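Local atomic coordinates of S-adenosylmethionine-dependent methyltransferase (Clostridium acetobutylicum, PDB entry 1Y8C), a protein that probably transfers methyl groups from S-adenosylmethionine to an acceptor substrate. Residues A[159-171]-A[180-192]. Sequence-based numbering, arbitrary orientation.
Sequences YDDDEVFYYWENQ and YISFFVRDGEFYK
Ile181 lies flat against the indole of Trp168, its CD1 methyl 3.8 Å from the centroid of the five-membered ring and 8° off the normal, a CH-pi contact. With CG1 beside its own backbone N (chi1 -48°), the isoleucine turns that branch onto the ring, while CG2 lies near Tyr167 O, with Trp168 CB and the Tyr166 ring more loosely beside it. The next knob along this face is Phe183: its CD2–CE2 side presses on Tyr166, CD2 coming 3.5 Å from Tyr166 CB, with the two ring planes inclined at 54°. Val164 CG1 meets the rim of the same phenylalanine at 4.2 Å from CD2, and Val164 CG2 loosely approaches Val185 CG1.

On the other face Phe165 and Phe184 run side by side, CD2 to CD1 4.0 Å, and the edge of the Tyr180 ring fits against Glu169 O. Between these two rows the backbones form a regular antiparallel ladder, paired both ways at Phe165–Phe184, Tyr167–Ser182 and Glu169–Tyr180; a further hydrogen bond, Arg186 N to Glu163 O (2.8 Å), extends it.

The contact joins the hairpin strands 164-173 and 176-186, the middle pair of a four-stranded antiparallel sheet. Outer strand 191-201 flanks 176-186, its Asp195 hydrogen-bonded to Ser182 OG; outer strand 157-161 flanks 164-173, and helix 3-15 packs on the Trp168–Phe183–Val185 face, where Phe6 meets Phe183 edge-to-face.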
loop_
_atom_site.group_PDB
_atom_site.type_symbol
_atom_site.label_atom_id
_atom_site.label_comp_id
_atom_site.label_asym_id
_atom_site.label_seq_id
_atom_site.Cartn_x
_atom_site.Cartn_y
_atom_site.Cartn_z
ATOM N N TYR A 159 19.849 -7.226 -11.808
ATOM C CA TYR A 159 20.277 -7.542 -10.449
ATOM C C TYR A 159 20.644 -9.007 -10.427
ATOM O O TYR A 159 19.955 -9.817 -11.037
ATOM C CB TYR A 159 19.132 -7.304 -9.466
ATOM C CG TYR A 159 19.441 -7.636 -8.021
ATOM C CD1 TYR A 159 19.999 -6.681 -7.173
ATOM C CD2 TYR A 159 19.167 -8.910 -7.498
ATOM C CE1 TYR A 159 20.281 -6.979 -5.834
ATOM C CE2 TYR A 159 19.441 -9.224 -6.163
ATOM C CZ TYR A 159 20.001 -8.249 -5.337
ATOM O OH TYR A 159 20.293 -8.540 -4.023
ATOM N N ASP A 160 21.711 -9.360 -9.717
ATOM C CA ASP A 160 22.125 -10.754 -9.667
ATOM C C ASP A 160 22.771 -11.213 -8.368
ATOM O O ASP A 160 23.992 -11.319 -8.304
ATOM C CB ASP A 160 23.089 -11.047 -10.823
ATOM C CG ASP A 160 23.445 -12.530 -10.938
ATOM O OD1 ASP A 160 24.375 -12.854 -11.719
ATOM O OD2 ASP A 160 22.791 -13.370 -10.266
ATOM N N ASP A 161 21.984 -11.475 -7.329
ATOM C CA ASP A 161 22.581 -11.990 -6.096
ATOM C C ASP A 161 22.458 -13.495 -6.329
ATOM O O ASP A 161 21.509 -13.937 -6.972
ATOM C CB ASP A 161 21.801 -11.545 -4.858
ATOM C CG ASP A 161 20.984 -12.658 -4.255
ATOM O OD1 ASP A 161 19.737 -12.533 -4.252
ATOM O OD2 ASP A 161 21.583 -13.655 -3.786
ATOM N N ASP A 162 23.390 -14.294 -5.821
ATOM C CA ASP A 162 23.349 -15.729 -6.103
ATOM C C ASP A 162 22.132 -16.574 -5.715
ATOM O O ASP A 162 22.219 -17.804 -5.695
ATOM C CB ASP A 162 24.639 -16.404 -5.603
ATOM C CG ASP A 162 25.786 -16.308 -6.624
ATOM O OD1 ASP A 162 25.543 -16.617 -7.818
ATOM O OD2 ASP A 162 26.923 -15.936 -6.238
ATOM N N GLU A 163 21.000 -15.938 -5.432
ATOM C CA GLU A 163 19.794 -16.692 -5.104
ATOM C C GLU A 163 18.576 -16.106 -5.829
ATOM O O GLU A 163 17.574 -16.791 -6.063
ATOM C CB GLU A 163 19.567 -16.709 -3.596
ATOM C CG GLU A 163 19.330 -15.353 -2.980
ATOM C CD GLU A 163 19.231 -15.419 -1.467
ATOM O OE1 GLU A 163 18.477 -16.283 -0.961
ATOM O OE2 GLU A 163 19.897 -14.603 -0.785
ATOM N N VAL A 164 18.677 -14.832 -6.192
ATOM C CA VAL A 164 17.612 -14.158 -6.909
ATOM C C VAL A 164 18.200 -13.344 -8.048
ATOM O O VAL A 164 19.139 -12.577 -7.853
ATOM C CB VAL A 164 16.821 -13.213 -5.990
ATOM C CG1 VAL A 164 15.765 -12.466 -6.791
ATOM C CG2 VAL A 164 16.162 -14.009 -4.884
ATOM N N PHE A 165 17.640 -13.522 -9.237
ATOM C CA PHE A 165 18.079 -12.798 -10.424
ATOM C C PHE A 165 16.860 -12.098 -11.039
ATOM O O PHE A 165 15.793 -12.706 -11.156
ATOM C CB PHE A 165 18.671 -13.772 -11.446
ATOM C CG PHE A 165 19.103 -13.111 -12.714
ATOM C CD1 PHE A 165 20.424 -12.716 -12.893
ATOM C CD2 PHE A 165 18.166 -12.789 -13.695
ATOM C CE1 PHE A 165 20.803 -11.998 -14.030
ATOM C CE2 PHE A 165 18.528 -12.076 -14.830
ATOM C CZ PHE A 165 19.851 -11.676 -14.998
ATOM N N TYR A 166 17.012 -10.837 -11.436
ATOM C CA TYR A 166 15.895 -10.121 -12.034
ATOM C C TYR A 166 16.295 -9.019 -13.008
ATOM O O TYR A 166 17.327 -8.376 -12.841
ATOM C CB TYR A 166 14.973 -9.548 -10.935
ATOM C CG TYR A 166 15.402 -8.238 -10.290
ATOM C CD1 TYR A 166 15.443 -7.055 -11.032
ATOM C CD2 TYR A 166 15.726 -8.173 -8.926
ATOM C CE1 TYR A 166 15.789 -5.839 -10.445
ATOM C CE2 TYR A 166 16.079 -6.954 -8.322
ATOM C CZ TYR A 166 16.108 -5.786 -9.093
ATOM O OH TYR A 166 16.444 -4.560 -8.538
ATOM N N TYR A 167 15.477 -8.827 -14.040
ATOM C CA TYR A 167 15.698 -7.786 -15.031
ATOM C C TYR A 167 14.466 -6.901 -14.941
ATOM O O TYR A 167 13.338 -7.368 -15.120
ATOM C CB TYR A 167 15.830 -8.383 -16.427
ATOM C CG TYR A 167 15.834 -7.356 -17.526
ATOM C CD1 TYR A 167 16.611 -6.204 -17.429
ATOM C CD2 TYR A 167 15.080 -7.541 -18.676
ATOM C CE1 TYR A 167 16.639 -5.262 -18.454
ATOM C CE2 TYR A 167 15.100 -6.604 -19.704
ATOM C CZ TYR A 167 15.882 -5.467 -19.586
ATOM O OH TYR A 167 15.898 -4.543 -20.611
ATOM N N TRP A 168 14.682 -5.625 -14.661
ATOM C CA TRP A 168 13.583 -4.677 -14.493
ATOM C C TRP A 168 13.647 -3.555 -15.530
ATOM O O TRP A 168 14.611 -2.808 -15.576
ATOM C CB TRP A 168 13.660 -4.134 -13.053
ATOM C CG TRP A 168 12.715 -3.020 -12.696
ATOM C CD1 TRP A 168 11.755 -2.466 -13.497
ATOM C CD2 TRP A 168 12.663 -2.303 -11.455
ATOM N NE1 TRP A 168 11.114 -1.454 -12.837
ATOM C CE2 TRP A 168 11.642 -1.335 -11.584
ATOM C CE3 TRP A 168 13.367 -2.393 -10.250
ATOM C CZ2 TRP A 168 11.320 -0.441 -10.541
ATOM C CZ3 TRP A 168 13.045 -1.504 -9.212
ATOM C CH2 TRP A 168 12.028 -0.548 -9.368
ATOM N N GLU A 169 12.624 -3.449 -16.370
ATOM C CA GLU A 169 12.598 -2.398 -17.380
ATOM C C GLU A 169 11.479 -1.390 -17.081
ATOM O O GLU A 169 10.328 -1.768 -16.875
ATOM C CB GLU A 169 12.380 -2.994 -18.774
ATOM C CG GLU A 169 13.140 -2.266 -19.875
ATOM C CD GLU A 169 12.434 -2.300 -21.222
ATOM O OE1 GLU A 169 12.074 -3.401 -21.685
ATOM O OE2 GLU A 169 12.249 -1.217 -21.819
ATOM N N ASN A 170 11.832 -0.110 -17.052
ATOM C CA ASN A 170 10.868 0.940 -16.777
ATOM C C ASN A 170 10.549 1.740 -18.018
ATOM O O ASN A 170 11.437 2.102 -18.783
ATOM C CB ASN A 170 11.399 1.887 -15.697
ATOM C CG ASN A 170 11.159 1.367 -14.289
ATOM O OD1 ASN A 170 12.039 1.445 -13.429
ATOM N ND2 ASN A 170 9.960 0.851 -14.039
ATOM N N GLN A 171 9.271 2.010 -18.220
ATOM C CA GLN A 171 8.832 2.794 -19.359
ATOM C C GLN A 171 7.956 3.906 -18.797
ATOM O O GLN A 171 6.900 3.642 -18.225
ATOM C CB GLN A 171 8.056 1.894 -20.330
ATOM C CG GLN A 171 6.957 2.578 -21.137
ATOM C CD GLN A 171 7.462 3.718 -22.000
ATOM O OE1 GLN A 171 6.672 4.521 -22.502
ATOM N NE2 GLN A 171 8.777 3.792 -22.187
ATOM N N TYR A 180 8.125 -3.595 -16.091
ATOM C CA TYR A 180 8.118 -4.977 -16.528
ATOM C C TYR A 180 9.265 -5.644 -15.794
ATOM O O TYR A 180 10.421 -5.237 -15.929
ATOM C CB TYR A 180 8.317 -5.048 -18.041
ATOM C CG TYR A 180 7.336 -4.198 -18.824
ATOM C CD1 TYR A 180 7.428 -2.804 -18.814
ATOM C CD2 TYR A 180 6.317 -4.785 -19.576
ATOM C CE1 TYR A 180 6.535 -2.016 -19.536
ATOM C CE2 TYR A 180 5.417 -4.004 -20.304
ATOM C CZ TYR A 180 5.533 -2.621 -20.282
ATOM O OH TYR A 180 4.676 -1.833 -21.026
ATOM N N ILE A 181 8.959 -6.662 -15.000
ATOM C CA ILE A 181 10.012 -7.314 -14.244
ATOM C C ILE A 181 9.967 -8.824 -14.278
ATOM O O ILE A 181 8.968 -9.431 -13.914
ATOM C CB ILE A 181 9.980 -6.912 -12.761
ATOM C CG1 ILE A 181 9.865 -5.389 -12.609
ATOM C CG2 ILE A 181 11.226 -7.416 -12.086
ATOM C CD1 ILE A 181 9.838 -4.928 -11.161
ATOM N N SER A 182 11.077 -9.416 -14.699
ATOM C CA SER A 182 11.220 -10.857 -14.762
ATOM C C SER A 182 12.143 -11.307 -13.629
ATOM O O SER A 182 13.317 -10.911 -13.565
ATOM C CB SER A 182 11.834 -11.279 -16.097
ATOM O OG SER A 182 10.954 -10.991 -17.180
ATOM N N PHE A 183 11.596 -12.118 -12.731
ATOM C CA PHE A 183 12.346 -12.654 -11.611
ATOM C C PHE A 183 12.689 -14.091 -11.878
ATOM O O PHE A 183 11.976 -14.788 -12.582
ATOM C CB PHE A 183 11.532 -12.621 -10.313
ATOM C CG PHE A 183 11.465 -11.282 -9.670
ATOM C CD1 PHE A 183 10.404 -10.419 -9.939
ATOM C CD2 PHE A 183 12.483 -10.863 -8.823
ATOM C CE1 PHE A 183 10.359 -9.155 -9.370
ATOM C CE2 PHE A 183 12.453 -9.607 -8.251
ATOM C CZ PHE A 183 11.386 -8.743 -8.524
ATOM N N PHE A 184 13.797 -14.523 -11.305
ATOM C CA PHE A 184 14.244 -15.899 -11.400
ATOM C C PHE A 184 14.718 -16.178 -9.992
ATOM O O PHE A 184 15.695 -15.594 -9.541
ATOM C CB PHE A 184 15.400 -16.031 -12.382
ATOM C CG PHE A 184 14.967 -16.161 -13.803
ATOM C CD1 PHE A 184 15.015 -15.072 -14.663
ATOM C CD2 PHE A 184 14.487 -17.380 -14.282
ATOM C CE1 PHE A 184 14.586 -15.195 -15.985
ATOM C CE2 PHE A 184 14.059 -17.516 -15.598
ATOM C CZ PHE A 184 14.104 -16.424 -16.454
ATOM N N VAL A 185 13.999 -17.036 -9.285
ATOM C CA VAL A 185 14.364 -17.356 -7.918
ATOM C C VAL A 185 14.944 -18.753 -7.805
ATOM O O VAL A 185 14.443 -19.694 -8.417
ATOM C CB VAL A 185 13.156 -17.257 -6.979
ATOM C CG1 VAL A 185 13.595 -17.507 -5.544
ATOM C CG2 VAL A 185 12.511 -15.880 -7.107
ATOM N N ARG A 186 16.009 -18.879 -7.019
ATOM C CA ARG A 186 16.667 -20.167 -6.812
ATOM C C ARG A 186 15.751 -21.132 -6.061
ATOM O O ARG A 186 15.060 -20.744 -5.121
ATOM C CB ARG A 186 17.955 -19.971 -6.004
ATOM C CG ARG A 186 19.243 -20.239 -6.769
ATOM C CD ARG A 186 19.434 -21.723 -7.034
ATOM N NE ARG A 186 19.509 -22.508 -5.802
ATOM C CZ ARG A 186 20.423 -22.336 -4.848
ATOM N NH1 ARG A 186 21.355 -21.397 -4.972
ATOM N NH2 ARG A 186 20.410 -23.113 -3.765
ATOM N N ASP A 187 15.755 -22.390 -6.483
ATOM C CA ASP A 187 14.948 -23.426 -5.846
ATOM C C ASP A 187 15.755 -24.716 -5.907
ATOM O O ASP A 187 15.253 -25.769 -6.310
ATOM C CB ASP A 187 13.610 -23.590 -6.580
ATOM C CG ASP A 187 12.663 -24.559 -5.877
ATOM O OD1 ASP A 187 12.496 -24.451 -4.641
ATOM O OD2 ASP A 187 12.059 -25.415 -6.566
ATOM N N GLY A 188 17.024 -24.613 -5.519
ATOM C CA GLY A 188 17.903 -25.766 -5.550
ATOM C C GLY A 188 18.758 -25.776 -6.803
ATOM O O GLY A 188 19.564 -24.875 -7.019
ATOM N N GLU A 189 18.580 -26.793 -7.637
ATOM C CA GLU A 189 19.361 -26.895 -8.862
ATOM C C GLU A 189 18.637 -26.205 -10.018
ATOM O O GLU A 189 19.157 -26.118 -11.131
ATOM C CB GLU A 189 19.618 -28.367 -9.213
ATOM C CG GLU A 189 20.143 -29.223 -8.049
ATOM C CD GLU A 189 21.348 -28.612 -7.327
ATOM O OE1 GLU A 189 22.377 -28.327 -7.994
ATOM O OE2 GLU A 189 21.264 -28.427 -6.086
ATOM N N PHE A 190 17.434 -25.713 -9.752
ATOM C CA PHE A 190 16.665 -25.045 -10.786
ATOM C C PHE A 190 16.176 -23.694 -10.311
ATOM O O PHE A 190 16.327 -23.348 -9.141
ATOM C CB PHE A 190 15.468 -25.898 -11.192
ATOM C CG PHE A 190 15.842 -27.199 -11.846
ATOM C CD1 PHE A 190 16.496 -28.200 -11.130
ATOM C CD2 PHE A 190 15.527 -27.426 -13.186
ATOM C CE1 PHE A 190 16.831 -29.406 -11.740
ATOM C CE2 PHE A 190 15.857 -28.629 -13.807
ATOM C CZ PHE A 190 16.510 -29.622 -13.085
ATOM N N TYR A 191 15.602 -22.931 -11.235
ATOM C CA TYR A 191 15.059 -21.617 -10.922
ATOM C C TYR A 191 13.617 -21.570 -11.359
ATOM O O TYR A 191 13.230 -22.244 -12.316
ATOM C CB TYR A 191 15.786 -20.505 -11.672
ATOM C CG TYR A 191 17.125 -20.127 -11.123
ATOM C CD1 TYR A 191 18.246 -20.918 -11.352
ATOM C CD2 TYR A 191 17.279 -18.964 -10.385
ATOM C CE1 TYR A 191 19.489 -20.556 -10.861
ATOM C CE2 TYR A 191 18.513 -18.594 -9.889
ATOM C CZ TYR A 191 19.617 -19.394 -10.131
ATOM O OH TYR A 191 20.838 -19.026 -9.626
ATOM N N LYS A 192 12.827 -20.765 -10.658
ATOM C CA LYS A 192 11.426 -20.591 -11.001
ATOM C C LYS A 192 11.264 -19.151 -11.463
ATOM O O LYS A 192 11.770 -18.226 -10.827
ATOM C CB LYS A 192 10.513 -20.877 -9.801
ATOM C CG LYS A 192 9.023 -20.813 -10.159
ATOM C CD LYS A 192 8.143 -21.638 -9.217
ATOM C CE LYS A 192 7.986 -20.994 -7.838
ATOM N NZ LYS A 192 7.173 -21.831 -6.889
#